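Long-range contacts in putative exported protein (PDB 4PJ2), which probably inhibits i-type (invertebrate) lysozymes in the bacterial periplasm and binds a magnesium ion: residues L9-G14 and L64-L69; V16-E21 and D33-S38; G59-L64 and V79-A84; Q74-V79 and A94-P99; N107-L112 and I119-T124. All blocks are in the same frame, centred on the assembly; numbering follows the deposited sequence. Where two conformers were deposited one is given.

Contact 1: residues L9-G14 and L64-L69; sequences LTLPSG and LKLLDL. With MG (magnesium ion), chain G.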
# COMPACT_ATOMS: atom_id res chain seq x y z
N LEU A 9 2.60 -20.83 -4.69
CA LEU A 9 2.51 -21.63 -3.46
C LEU A 9 1.77 -22.93 -3.73
O LEU A 9 0.77 -22.94 -4.43
CB LEU A 9 1.73 -20.89 -2.37
CG LEU A 9 2.35 -19.62 -1.80
CD1 LEU A 9 1.36 -18.93 -0.86
CD2 LEU A 9 3.63 -19.95 -1.07
N THR A 10 2.25 -24.01 -3.13
CA THR A 10 1.54 -25.28 -3.13
C THR A 10 0.69 -25.38 -1.87
O THR A 10 1.20 -25.22 -0.76
CB THR A 10 2.50 -26.45 -3.19
OG1 THR A 10 3.26 -26.35 -4.39
CG2 THR A 10 1.74 -27.77 -3.17
N LEU A 11 -0.59 -25.67 -2.03
CA LEU A 11 -1.50 -25.86 -0.93
C LEU A 11 -1.39 -27.29 -0.40
O LEU A 11 -0.96 -28.19 -1.13
CB LEU A 11 -2.94 -25.62 -1.36
CG LEU A 11 -3.58 -24.23 -1.53
CD1 LEU A 11 -2.74 -23.13 -0.93
CD2 LEU A 11 -3.96 -23.94 -2.94
N PRO A 12 -1.80 -27.52 0.86
CA PRO A 12 -1.72 -28.89 1.39
C PRO A 12 -2.51 -29.91 0.55
O PRO A 12 -2.16 -31.08 0.50
CB PRO A 12 -2.30 -28.76 2.80
CG PRO A 12 -2.07 -27.38 3.17
CD PRO A 12 -2.16 -26.56 1.91
N SER A 13 -3.56 -29.44 -0.12
CA SER A 13 -4.36 -30.32 -0.98
C SER A 13 -3.61 -30.79 -2.23
O SER A 13 -4.05 -31.72 -2.91
CB SER A 13 -5.59 -29.55 -1.46
OG SER A 13 -5.16 -28.50 -2.31
N GLY A 14 -2.50 -30.13 -2.55
CA GLY A 14 -1.81 -30.36 -3.82
C GLY A 14 -2.12 -29.33 -4.89
O GLY A 14 -1.38 -29.24 -5.86
N LEU A 64 2.10 -13.11 1.58
CA LEU A 64 1.03 -14.09 1.43
C LEU A 64 1.07 -14.97 2.67
O LEU A 64 2.15 -15.36 3.12
CB LEU A 64 1.26 -14.98 0.21
CG LEU A 64 1.48 -14.23 -1.10
CD1 LEU A 64 1.64 -15.26 -2.22
CD2 LEU A 64 0.34 -13.27 -1.42
N LYS A 65 -0.10 -15.29 3.20
CA LYS A 65 -0.21 -16.22 4.32
C LYS A 65 -1.18 -17.34 3.97
O LYS A 65 -2.15 -17.13 3.25
CB LYS A 65 -0.70 -15.50 5.57
CG LYS A 65 0.13 -14.33 6.03
CD LYS A 65 -0.54 -13.65 7.22
CE LYS A 65 0.28 -12.51 7.77
NZ LYS A 65 1.44 -12.98 8.58
N LEU A 66 -0.89 -18.52 4.50
CA LEU A 66 -1.77 -19.68 4.38
C LEU A 66 -2.17 -20.10 5.78
O LEU A 66 -1.34 -20.61 6.56
CB LEU A 66 -1.07 -20.86 3.69
CG LEU A 66 -0.77 -20.69 2.21
CD1 LEU A 66 0.01 -21.89 1.69
CD2 LEU A 66 -2.07 -20.50 1.44
N LEU A 67 -3.43 -19.87 6.13
CA LEU A 67 -3.89 -20.10 7.50
C LEU A 67 -5.36 -20.45 7.47
O LEU A 67 -6.10 -19.90 6.67
CB LEU A 67 -3.68 -18.84 8.34
CG LEU A 67 -2.24 -18.44 8.65
CD1 LEU A 67 -2.17 -17.06 9.29
CD2 LEU A 67 -1.58 -19.46 9.56
N ASP A 68 -5.77 -21.39 8.32
CA ASP A 68 -7.17 -21.77 8.41
C ASP A 68 -7.97 -20.72 9.18
O ASP A 68 -7.82 -20.59 10.39
CB ASP A 68 -7.28 -23.13 9.10
CG ASP A 68 -8.71 -23.61 9.20
OD1 ASP A 68 -9.59 -23.05 8.53
OD2 ASP A 68 -8.95 -24.58 9.96
N LEU A 69 -8.83 -19.99 8.47
CA LEU A 69 -9.61 -18.91 9.07
C LEU A 69 -11.02 -19.34 9.43
O LEU A 69 -11.63 -18.75 10.32
CB LEU A 69 -9.70 -17.74 8.09
CG LEU A 69 -8.39 -17.08 7.67
CD1 LEU A 69 -8.70 -15.98 6.67
CD2 LEU A 69 -7.61 -16.56 8.87
MG MG G . -10.04 -23.20 6.16
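L11 and L66 make the closest touch between L9-G14 and L64-L69: CD1 of L11 lies 3.6 Å from CD2 of L66, the two side chains meeting at about a right angle. L9 fills the next place along. Its CD1 methyl wedges between two leucines of the facing strand, 3.9 Å from L64 CD1 and 4.1 Å from L66 CG. With CG beside the backbone N (chi1 -66°) and the chain straight beyond it, L9 reaches well away from its own backbone. That length matters, because the CA atoms of L9 and L64 are 9.1 Å apart and no hydrogen bond crosses; leucine is long and wholly apolar, so its methyls can span the separation. A type I turn starting at L11 folds the chain back, with G14 N bonded to L11 O at 2.9 Å. V17 backs L9, and P75 packs against both L66 and P12. The strand runs out at L67; D68, just beyond, binds magnesium through OD1 at 2.4 Å together with N70, D72, Q74 and E76, while G71 N and K73 N hold the carboxylate in place. This is leucine packing between the outermost strands 6-10 and 60-67 of two facing antiparallel sheets, as in a beta sandwich.

Contact 2: residues V16-E21 and D33-S38; sequences VVTVSE and DVRLYS. With GOL (glycerol), chain E.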
# COMPACT_ATOMS: atom_id res chain seq x y z
N VAL A 16 -2.25 -25.60 -6.54
CA VAL A 16 -1.20 -24.60 -6.60
C VAL A 16 -1.84 -23.26 -6.90
O VAL A 16 -2.77 -23.16 -7.71
CB VAL A 16 -0.18 -24.96 -7.69
CG1 VAL A 16 0.83 -23.84 -7.90
CG2 VAL A 16 0.49 -26.27 -7.34
N VAL A 17 -1.35 -22.22 -6.25
CA VAL A 17 -1.87 -20.87 -6.45
C VAL A 17 -0.72 -19.95 -6.84
O VAL A 17 0.39 -20.09 -6.33
CB VAL A 17 -2.68 -20.39 -5.20
CG1 VAL A 17 -1.77 -20.13 -4.01
CG2 VAL A 17 -3.45 -19.16 -5.49
N THR A 18 -0.98 -19.01 -7.73
CA THR A 18 -0.06 -17.92 -7.97
C THR A 18 -0.76 -16.60 -7.68
O THR A 18 -1.98 -16.48 -7.80
CB THR A 18 0.49 -17.89 -9.39
OG1 THR A 18 -0.57 -17.59 -10.29
CG2 THR A 18 1.13 -19.22 -9.77
N VAL A 19 0.04 -15.62 -7.28
CA VAL A 19 -0.45 -14.28 -6.98
C VAL A 19 0.47 -13.31 -7.68
O VAL A 19 1.69 -13.39 -7.52
CB VAL A 19 -0.48 -14.00 -5.47
CG1 VAL A 19 -1.00 -12.59 -5.21
CG2 VAL A 19 -1.34 -15.04 -4.77
N SER A 20 -0.11 -12.39 -8.44
CA SER A 20 0.65 -11.44 -9.26
C SER A 20 0.05 -10.06 -9.18
O SER A 20 -1.16 -9.91 -9.20
CB SER A 20 0.53 -11.82 -10.73
OG SER A 20 1.15 -13.04 -11.02
N GLU A 21 0.89 -9.03 -9.14
CA GLU A 21 0.41 -7.67 -9.37
C GLU A 21 0.17 -7.44 -10.86
O GLU A 21 0.81 -8.05 -11.71
CB GLU A 21 1.42 -6.66 -8.82
CG GLU A 21 1.34 -6.58 -7.29
CD GLU A 21 2.39 -5.68 -6.66
OE1 GLU A 21 3.35 -5.32 -7.35
OE2 GLU A 21 2.25 -5.35 -5.46
N ASP A 33 -3.93 -10.43 -9.07
CA ASP A 33 -4.75 -11.58 -9.36
C ASP A 33 -4.25 -12.79 -8.61
O ASP A 33 -3.07 -12.87 -8.25
CB ASP A 33 -4.86 -11.86 -10.85
CG ASP A 33 -3.54 -12.17 -11.51
OD1 ASP A 33 -2.92 -11.24 -12.08
OD2 ASP A 33 -3.16 -13.37 -11.50
N VAL A 34 -5.19 -13.68 -8.36
CA VAL A 34 -4.95 -14.97 -7.75
C VAL A 34 -5.43 -16.00 -8.76
O VAL A 34 -6.54 -15.92 -9.24
CB VAL A 34 -5.77 -15.11 -6.46
CG1 VAL A 34 -5.56 -16.48 -5.86
CG2 VAL A 34 -5.41 -14.01 -5.46
N ARG A 35 -4.57 -16.95 -9.07
CA ARG A 35 -4.88 -18.01 -10.04
C ARG A 35 -4.67 -19.35 -9.37
O ARG A 35 -3.65 -19.57 -8.74
CB ARG A 35 -4.01 -17.90 -11.29
CG ARG A 35 -4.37 -16.71 -12.19
CD ARG A 35 -3.36 -16.54 -13.28
NE ARG A 35 -3.84 -16.08 -14.58
CZ ARG A 35 -3.84 -14.83 -15.04
NH1 ARG A 35 -3.55 -13.80 -14.26
NH2 ARG A 35 -4.21 -14.62 -16.29
N LEU A 36 -5.66 -20.23 -9.52
CA LEU A 36 -5.66 -21.55 -8.92
C LEU A 36 -5.51 -22.60 -10.00
O LEU A 36 -6.21 -22.55 -11.02
CB LEU A 36 -6.97 -21.77 -8.19
CG LEU A 36 -7.16 -23.07 -7.43
CD1 LEU A 36 -6.15 -23.19 -6.30
CD2 LEU A 36 -8.57 -23.17 -6.91
N TYR A 37 -4.62 -23.55 -9.74
CA TYR A 37 -4.29 -24.66 -10.63
C TYR A 37 -4.46 -25.97 -9.88
O TYR A 37 -4.31 -26.02 -8.66
CB TYR A 37 -2.84 -24.55 -11.11
CG TYR A 37 -2.53 -23.25 -11.82
CD1 TYR A 37 -2.51 -23.17 -13.21
CD2 TYR A 37 -2.28 -22.08 -11.08
CE1 TYR A 37 -2.26 -21.98 -13.84
CE2 TYR A 37 -2.03 -20.89 -11.72
CZ TYR A 37 -2.02 -20.84 -13.10
OH TYR A 37 -1.77 -19.63 -13.70
N SER A 38 -4.75 -27.06 -10.57
CA SER A 38 -4.96 -28.33 -9.89
C SER A 38 -3.69 -28.88 -9.28
O SER A 38 -3.77 -29.58 -8.28
CB SER A 38 -5.53 -29.37 -10.85
OG SER A 38 -4.49 -29.85 -11.68
C1 GOL E . -0.61 -11.04 -15.76
O1 GOL E . -1.86 -10.44 -15.64
C2 GOL E . -0.03 -11.28 -14.38
O2 GOL E . -0.90 -12.14 -13.64
C3 GOL E . 1.34 -11.92 -14.65
O3 GOL E . 2.03 -12.18 -13.46
O HOH W 1 0.11 -17.74 -12.94
O HOH W 2 -0.92 -14.81 -10.95
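V16 and Y37 open a ladder of backbone hydrogen bonds between antiparallel strands. Three hydrogen-bonded pairs, V16-Y37, T18-R35 and S20-D33, each exchange two bonds; the shortest are Y37 N to V16 O and D33 N to S20 O, both 2.8 Å. Between them stand the non-hydrogen-bonded pairs V17-L36 and V19-V34, where CA-H groups approach carbonyl oxygens.

Apolar contacts gather on the face of V17, V19, V34 and L36, whose branched side chains suit a buried layer: V19 CG2 meets V34 CG2 at 4.3 Å, and I61 and L64 of the other sheet cover V19.

Polar groups line the second face, that of V16, T18, S20, D33, R35 and Y37. The tyrosine ring turns its edge to V16 O, which lies in the ring plane. Within its own strand R35 NH1 makes a salt bridge with D33 OD2 (2.8 Å), coming from above the carboxylate plane, while the oxygen lies close to the guanidinium plane. D33 CG sits between its backbone N and carbonyl carbon (chi1 62°), which brings the carboxylate back over the neighbouring strand. One water joins T18 OG1, S20 OG and D33 OD2; another links T18 OG1 to Y37 OH. A glycerol, probably from the crystallisation liquor, donates from O2 to D33 OD1 at 2.7 Å. Such a two-faced ladder is characteristic of a beta hairpin in one layer of a beta sandwich.

Contact 3: residues G59-L64 and V79-A84; sequences GSIKEL and VVVESA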
# COMPACT_ATOMS: atom_id res chain seq x y z
N GLY A 59 -1.93 -0.35 -2.56
CA GLY A 59 -0.54 -0.39 -2.17
C GLY A 59 0.13 -1.54 -2.86
O GLY A 59 -0.31 -1.98 -3.92
N SER A 60 1.19 -2.02 -2.26
CA SER A 60 1.99 -3.12 -2.77
C SER A 60 1.75 -4.39 -1.96
O SER A 60 1.56 -4.33 -0.74
CB SER A 60 3.48 -2.77 -2.65
OG SER A 60 3.73 -1.46 -3.10
N ILE A 61 1.78 -5.54 -2.61
CA ILE A 61 1.63 -6.78 -1.87
C ILE A 61 2.84 -6.95 -0.99
O ILE A 61 3.99 -6.85 -1.44
CB ILE A 61 1.51 -7.96 -2.82
CG1 ILE A 61 0.22 -7.85 -3.64
CG2 ILE A 61 1.54 -9.27 -2.03
CD1 ILE A 61 -0.01 -8.99 -4.61
N LYS A 62 2.58 -7.19 0.29
CA LYS A 62 3.61 -7.28 1.31
C LYS A 62 3.94 -8.73 1.62
O LYS A 62 5.10 -9.07 1.80
CB LYS A 62 3.11 -6.57 2.57
CG LYS A 62 4.11 -6.57 3.71
CD LYS A 62 3.47 -6.19 5.05
CE LYS A 62 4.41 -6.44 6.23
NZ LYS A 62 3.66 -6.49 7.51
N GLU A 63 2.92 -9.58 1.69
CA GLU A 63 3.13 -10.98 2.03
C GLU A 63 1.89 -11.81 1.73
O GLU A 63 0.77 -11.28 1.64
CB GLU A 63 3.54 -11.14 3.49
CG GLU A 63 2.42 -10.91 4.47
CD GLU A 63 2.85 -11.15 5.91
OE1 GLU A 63 2.48 -10.32 6.77
OE2 GLU A 63 3.54 -12.16 6.20
N LEU A 64 2.10 -13.11 1.58
CA LEU A 64 1.03 -14.09 1.43
C LEU A 64 1.07 -14.97 2.67
O LEU A 64 2.15 -15.36 3.12
CB LEU A 64 1.26 -14.98 0.21
CG LEU A 64 1.48 -14.23 -1.10
CD1 LEU A 64 1.64 -15.26 -2.22
CD2 LEU A 64 0.34 -13.27 -1.42
N VAL A 79 -3.90 -12.43 1.23
CA VAL A 79 -3.00 -11.53 0.52
C VAL A 79 -2.99 -10.21 1.27
O VAL A 79 -4.03 -9.57 1.40
CB VAL A 79 -3.42 -11.32 -0.95
CG1 VAL A 79 -2.45 -10.39 -1.65
CG2 VAL A 79 -3.50 -12.65 -1.69
N VAL A 80 -1.82 -9.83 1.78
CA VAL A 80 -1.67 -8.62 2.59
C VAL A 80 -1.03 -7.53 1.75
O VAL A 80 -0.02 -7.76 1.11
CB VAL A 80 -0.81 -8.86 3.84
CG1 VAL A 80 -0.76 -7.58 4.68
CG2 VAL A 80 -1.35 -10.02 4.65
N VAL A 81 -1.62 -6.35 1.79
CA VAL A 81 -1.19 -5.22 0.98
C VAL A 81 -0.89 -4.03 1.88
O VAL A 81 -1.66 -3.74 2.78
CB VAL A 81 -2.29 -4.83 -0.04
CG1 VAL A 81 -1.93 -3.59 -0.85
CG2 VAL A 81 -2.54 -6.00 -0.99
N GLU A 82 0.22 -3.35 1.60
CA GLU A 82 0.69 -2.20 2.39
C GLU A 82 0.52 -0.92 1.58
O GLU A 82 1.06 -0.81 0.49
CB GLU A 82 2.18 -2.42 2.74
CG GLU A 82 2.94 -1.21 3.29
CD GLU A 82 4.41 -1.52 3.56
OE1 GLU A 82 5.23 -1.45 2.61
OE2 GLU A 82 4.76 -1.83 4.72
N SER A 83 -0.17 0.07 2.14
CA SER A 83 -0.35 1.37 1.50
C SER A 83 0.98 2.02 1.22
O SER A 83 1.91 1.93 2.05
CB SER A 83 -1.16 2.30 2.39
OG SER A 83 -1.19 3.59 1.79
N ALA A 84 1.07 2.71 0.10
CA ALA A 84 2.27 3.45 -0.29
C ALA A 84 2.42 4.76 0.46
O ALA A 84 3.48 5.36 0.39
CB ALA A 84 2.26 3.74 -1.79
O HOH W 3 3.37 0.32 -0.87
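V79 faces I61 and L64 across a beta hairpin whose first strand carries a classic beta bulge. Its two methyls divide the work: CG2 lies 3.9 Å from L64 CD2, side by side, while CG1 lies 4.1 Å from I61 CD1. V80 is the residue opposite the bulge, with K62 and E63 both facing it. Its N donates to E63 O almost straight out from the carbonyl, and its O receives K62 N at 2.8 Å in a nearly linear bond (172°), so the extra residue costs no hydrogen bond at V80. E63 CG, folded between its own N and carbonyl carbon (chi1 73°), runs alongside V80 and covers it with methylene; the chain then runs on extended, its OE2 in a long, weak ion pair with K65 NZ. V81 returns to the apolar face beside I61, its CG1 resting 3.5 Å from G59 C. E82 pairs with S60 through two backbone bonds, while its OE1 hydrogen-bonds to a polar side chain of another protein chain. The segment's end also faces that chain: S83 O accepts a bond from a basic side chain there, and A84 packs on an aromatic one. Lacking a side chain, G59 can slip in close, and its CA comes within 4.1 Å of S83 CA and 3.1 Å of E82 O.

Contact 4: residues Q74-V79 and A94-P99; sequences QPELIV and AFTLNP. With MG (magnesium ion), chain G.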
# COMPACT_ATOMS: atom_id res chain seq x y z
N GLN A 74 -8.36 -26.59 6.60
CA GLN A 74 -7.63 -26.30 5.36
C GLN A 74 -7.25 -24.82 5.38
O GLN A 74 -8.01 -24.01 5.88
CB GLN A 74 -8.50 -26.56 4.14
CG GLN A 74 -9.00 -27.98 3.99
CD GLN A 74 -9.56 -28.25 2.60
OE1 GLN A 74 -10.53 -27.60 2.17
NE2 GLN A 74 -8.95 -29.19 1.88
N PRO A 75 -6.08 -24.47 4.82
CA PRO A 75 -5.74 -23.04 4.85
C PRO A 75 -6.46 -22.21 3.79
O PRO A 75 -6.64 -22.67 2.66
CB PRO A 75 -4.24 -23.04 4.57
CG PRO A 75 -4.01 -24.26 3.76
CD PRO A 75 -4.97 -25.29 4.31
N GLU A 76 -6.90 -21.03 4.20
CA GLU A 76 -7.29 -19.96 3.28
C GLU A 76 -6.04 -19.23 2.87
O GLU A 76 -5.02 -19.29 3.55
CB GLU A 76 -8.22 -18.98 3.99
CG GLU A 76 -9.66 -19.42 4.02
CD GLU A 76 -9.84 -20.74 4.77
OE1 GLU A 76 -9.66 -20.77 6.01
OE2 GLU A 76 -10.17 -21.76 4.12
N LEU A 77 -6.11 -18.57 1.71
CA LEU A 77 -5.04 -17.68 1.29
C LEU A 77 -5.36 -16.28 1.72
O LEU A 77 -6.46 -15.80 1.50
CB LEU A 77 -4.93 -17.72 -0.23
CG LEU A 77 -3.98 -16.69 -0.86
CD1 LEU A 77 -2.53 -16.93 -0.52
CD2 LEU A 77 -4.19 -16.66 -2.37
N ILE A 78 -4.38 -15.63 2.33
CA ILE A 78 -4.51 -14.23 2.72
C ILE A 78 -3.46 -13.44 1.98
O ILE A 78 -2.28 -13.74 2.06
CB ILE A 78 -4.39 -14.01 4.24
CG1 ILE A 78 -5.43 -14.86 4.97
CG2 ILE A 78 -4.56 -12.52 4.56
CD1 ILE A 78 -4.92 -16.19 5.51
N VAL A 79 -3.90 -12.43 1.23
CA VAL A 79 -3.00 -11.53 0.52
C VAL A 79 -2.99 -10.21 1.27
O VAL A 79 -4.03 -9.57 1.40
CB VAL A 79 -3.42 -11.32 -0.95
CG1 VAL A 79 -2.45 -10.39 -1.65
CG2 VAL A 79 -3.50 -12.65 -1.69
N ALA A 94 -8.93 -12.36 1.99
CA ALA A 94 -8.83 -13.79 2.23
C ALA A 94 -9.64 -14.55 1.17
O ALA A 94 -10.72 -14.11 0.78
CB ALA A 94 -9.34 -14.15 3.63
N PHE A 95 -9.11 -15.70 0.77
CA PHE A 95 -9.72 -16.55 -0.25
C PHE A 95 -9.82 -17.98 0.24
O PHE A 95 -8.88 -18.50 0.84
CB PHE A 95 -8.89 -16.58 -1.54
CG PHE A 95 -8.67 -15.24 -2.16
CD1 PHE A 95 -9.41 -14.83 -3.26
CD2 PHE A 95 -7.69 -14.40 -1.68
CE1 PHE A 95 -9.19 -13.60 -3.83
CE2 PHE A 95 -7.48 -13.15 -2.23
CZ PHE A 95 -8.22 -12.76 -3.31
N THR A 96 -10.94 -18.61 -0.05
CA THR A 96 -11.03 -20.06 0.06
C THR A 96 -10.60 -20.66 -1.26
O THR A 96 -10.83 -20.06 -2.32
CB THR A 96 -12.44 -20.55 0.41
OG1 THR A 96 -13.40 -19.94 -0.45
CG2 THR A 96 -12.77 -20.19 1.84
N LEU A 97 -9.95 -21.83 -1.17
CA LEU A 97 -9.42 -22.57 -2.32
C LEU A 97 -9.28 -24.07 -1.99
O LEU A 97 -8.50 -24.48 -1.11
CB LEU A 97 -8.07 -22.05 -2.77
CG LEU A 97 -7.38 -20.94 -2.00
CD1 LEU A 97 -6.91 -21.42 -0.64
CD2 LEU A 97 -6.21 -20.46 -2.79
N ASN A 98 -10.01 -24.91 -2.72
CA ASN A 98 -9.93 -26.35 -2.51
C ASN A 98 -10.41 -27.10 -3.76
O ASN A 98 -11.02 -26.51 -4.67
CB ASN A 98 -10.73 -26.76 -1.27
CG ASN A 98 -12.17 -26.31 -1.33
OD1 ASN A 98 -12.95 -26.79 -2.15
ND2 ASN A 98 -12.53 -25.37 -0.46
N PRO A 99 -10.13 -28.40 -3.83
CA PRO A 99 -10.52 -29.14 -5.03
C PRO A 99 -12.03 -29.20 -5.25
O PRO A 99 -12.48 -29.21 -6.40
CB PRO A 99 -9.97 -30.55 -4.75
CG PRO A 99 -8.86 -30.35 -3.79
CD PRO A 99 -9.28 -29.20 -2.93
MG MG G . -10.04 -23.20 6.16
O HOH W 4 -10.91 -24.85 1.88
O HOH W 5 -9.21 -22.59 1.79
O HOH W 6 -6.69 -24.92 0.96
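E76 and T96 run side by side, pointing the same way, with T96 CG2 3.8 Å from E76 OE2. A bend at chi2 (62°) curls the glutamate so that OE1 and OE2 of E76 both bind the magnesium ion, each at 2.5 Å; L69 N bonds to OE1 and helps fix the group. Q74 crosses N98 at about a right angle, its OE1 3.5 Å from N98 CB and the two amide planes 27° apart. They do not bond directly: a water joins Q74 OE1 to N98 ND2, while N98 OD1 takes E101 N. Q74 meets the metal through its backbone O, at 2.2 Å. With D68, N70 and D72 these ligands recur at every second residue, resembling an EF-hand loop, here set between two strands. The second of them, 76-82, forms a beta hairpin with 90-98, in which L77 and F95 exchange two backbone bonds. F95 lays its ring edge against L77 O, which lies in the ring plane near CD2, while V79 CG2 touches CE2 at 4.0 Å. Where the strands part, L97 inserts a branched side chain, CD2 against L77 CB and CD1 3.5 Å from P75 O. A water bridges the parted strands, bonded to P75 O, E76 OE2 and L97 N.

Contact 5: residues N107-L112 and I119-T124; sequences NHVEGL and IQALKT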
# COMPACT_ATOMS: atom_id res chain seq x y z
N ASN A 107 -13.14 -12.82 2.74
CA ASN A 107 -13.28 -11.58 3.53
C ASN A 107 -12.28 -10.49 3.07
O ASN A 107 -11.36 -10.80 2.32
CB ASN A 107 -13.09 -11.91 5.01
CG ASN A 107 -13.63 -10.85 5.96
OD1 ASN A 107 -14.32 -9.91 5.56
ND2 ASN A 107 -13.34 -11.02 7.23
N HIS A 108 -12.48 -9.25 3.51
CA HIS A 108 -11.59 -8.11 3.23
C HIS A 108 -11.49 -7.20 4.46
O HIS A 108 -12.49 -6.97 5.12
CB HIS A 108 -12.13 -7.30 2.03
CG HIS A 108 -11.41 -6.02 1.76
ND1 HIS A 108 -10.26 -5.94 1.01
CD2 HIS A 108 -11.71 -4.74 2.12
CE1 HIS A 108 -9.87 -4.68 0.92
NE2 HIS A 108 -10.73 -3.93 1.59
N VAL A 109 -10.29 -6.69 4.74
CA VAL A 109 -10.10 -5.66 5.76
C VAL A 109 -9.18 -4.60 5.19
O VAL A 109 -8.43 -4.87 4.26
CB VAL A 109 -9.50 -6.24 7.07
CG1 VAL A 109 -10.47 -7.21 7.71
CG2 VAL A 109 -8.14 -6.88 6.82
N GLU A 110 -9.25 -3.39 5.72
CA GLU A 110 -8.40 -2.31 5.23
C GLU A 110 -8.29 -1.22 6.29
O GLU A 110 -9.06 -1.19 7.26
CB GLU A 110 -8.93 -1.72 3.92
CG GLU A 110 -10.29 -1.10 4.02
CD GLU A 110 -10.65 -0.43 2.72
OE1 GLU A 110 -10.96 -1.16 1.75
OE2 GLU A 110 -10.59 0.81 2.64
N GLY A 111 -7.29 -0.38 6.12
CA GLY A 111 -7.07 0.76 7.00
C GLY A 111 -6.49 0.37 8.34
O GLY A 111 -6.61 1.12 9.32
N LEU A 112 -5.84 -0.78 8.41
CA LEU A 112 -5.24 -1.27 9.66
C LEU A 112 -3.91 -0.61 9.89
O LEU A 112 -3.19 -0.29 8.98
CB LEU A 112 -4.99 -2.77 9.55
CG LEU A 112 -6.11 -3.75 9.87
CD1 LEU A 112 -7.41 -3.41 9.25
CD2 LEU A 112 -5.69 -5.14 9.44
N ILE A 119 -4.71 -11.08 10.61
CA ILE A 119 -5.45 -12.32 10.73
C ILE A 119 -6.56 -12.16 11.76
O ILE A 119 -7.68 -12.58 11.53
CB ILE A 119 -4.53 -13.48 11.11
CG1 ILE A 119 -3.52 -13.73 9.98
CG2 ILE A 119 -5.32 -14.73 11.40
CD1 ILE A 119 -4.15 -14.11 8.61
N GLN A 120 -6.25 -11.55 12.89
CA GLN A 120 -7.24 -11.26 13.92
C GLN A 120 -8.36 -10.42 13.33
O GLN A 120 -9.53 -10.64 13.59
CB GLN A 120 -6.58 -10.51 15.09
CG GLN A 120 -7.52 -10.08 16.23
CD GLN A 120 -6.93 -9.01 17.15
OE1 GLN A 120 -5.95 -8.34 16.81
NE2 GLN A 120 -7.53 -8.84 18.33
N ALA A 121 -7.98 -9.43 12.53
CA ALA A 121 -8.97 -8.52 11.96
C ALA A 121 -9.91 -9.25 11.00
O ALA A 121 -11.11 -8.97 10.95
CB ALA A 121 -8.28 -7.37 11.25
N LEU A 122 -9.36 -10.21 10.27
CA LEU A 122 -10.15 -11.00 9.33
C LEU A 122 -11.05 -12.02 10.02
O LEU A 122 -11.95 -12.58 9.39
CB LEU A 122 -9.22 -11.73 8.36
CG LEU A 122 -8.57 -10.91 7.26
CD1 LEU A 122 -7.37 -11.66 6.70
CD2 LEU A 122 -9.57 -10.59 6.15
N LYS A 123 -10.79 -12.29 11.30
CA LYS A 123 -11.56 -13.27 12.06
C LYS A 123 -12.57 -12.60 12.98
O LYS A 123 -13.46 -13.27 13.51
CB LYS A 123 -10.64 -14.15 12.91
CG LYS A 123 -9.86 -15.20 12.13
CD LYS A 123 -9.31 -16.25 13.09
CE LYS A 123 -7.97 -16.77 12.65
NZ LYS A 123 -7.27 -17.48 13.76
N THR A 124 -12.42 -11.30 13.19
CA THR A 124 -13.32 -10.55 14.06
C THR A 124 -14.34 -9.78 13.23
O THR A 124 -13.99 -9.08 12.30
CB THR A 124 -12.54 -9.54 14.92
OG1 THR A 124 -11.46 -10.21 15.59
CG2 THR A 124 -13.44 -8.87 15.94
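N107 ND2 donates to L122 O at 3.0 Å, the one hydrogen bond that ties strand 107-112 to the segment I119-T124. The acceptor lies in the plane of the amide, but the N-H...O angle is bent (137°) and the donor comes in tilted from the carbonyl plane. With CG anti to the backbone N (chi1 -161°), the amide extends toward the helix; its other end, OD1, turns back to H108 N in a weak bond, so the group is held at both ends. Asparagine is short enough for this and still lays CB 3.9 Å from L122 CD2, the two side chains sliding past each other in opposite directions.

Apolar contact continues along the strand. V109 CG1 meets L122 CD2 at 3.8 Å, and L112 CD2 rests 3.9 Å from A121 CB. The methyl of A121 touches both V109 and L112, and so small a side chain lets the helix come close, while L122 reaches on to I78 of the sheet.

On the strand's other face, H108 NE2 donates to E110 OE1 at 2.8 Å, using the anti lone pair, with the acceptor close to the ring plane. H108 ND1 also bonds to D93 OD1, and two flanking carboxylates would probably favour a doubly protonated ring. G111 and L112, both facing L90, form a G1 bulge. The chemistry thus implies a helix held on the strand mainly by apolar cover, with one bent amide bond to fasten its end.

How the contacts relate
Contacts 2 and 4 are the buried ones: V34 of one meets L77 and F95 of the other where the two sheets face. Contact 1 also joins the sheets, but at the surface, by leucines without a crossing hydrogen bond. Contacts 2, 3 and 4 are ladders within a sheet; contacts 3 and 4 share strand 76-82, and contacts 1 and 3 share strand 60-67 through L64. Contacts 1 and 4 lie about 6 Å apart, centre to centre, and both supply magnesium ligands. Contact 5 adds a helix on the outer side of the second sheet, with I119 and L122 reaching I78 of contact 4. Contact 3, at the opposite end from the metal, meets another protein chain.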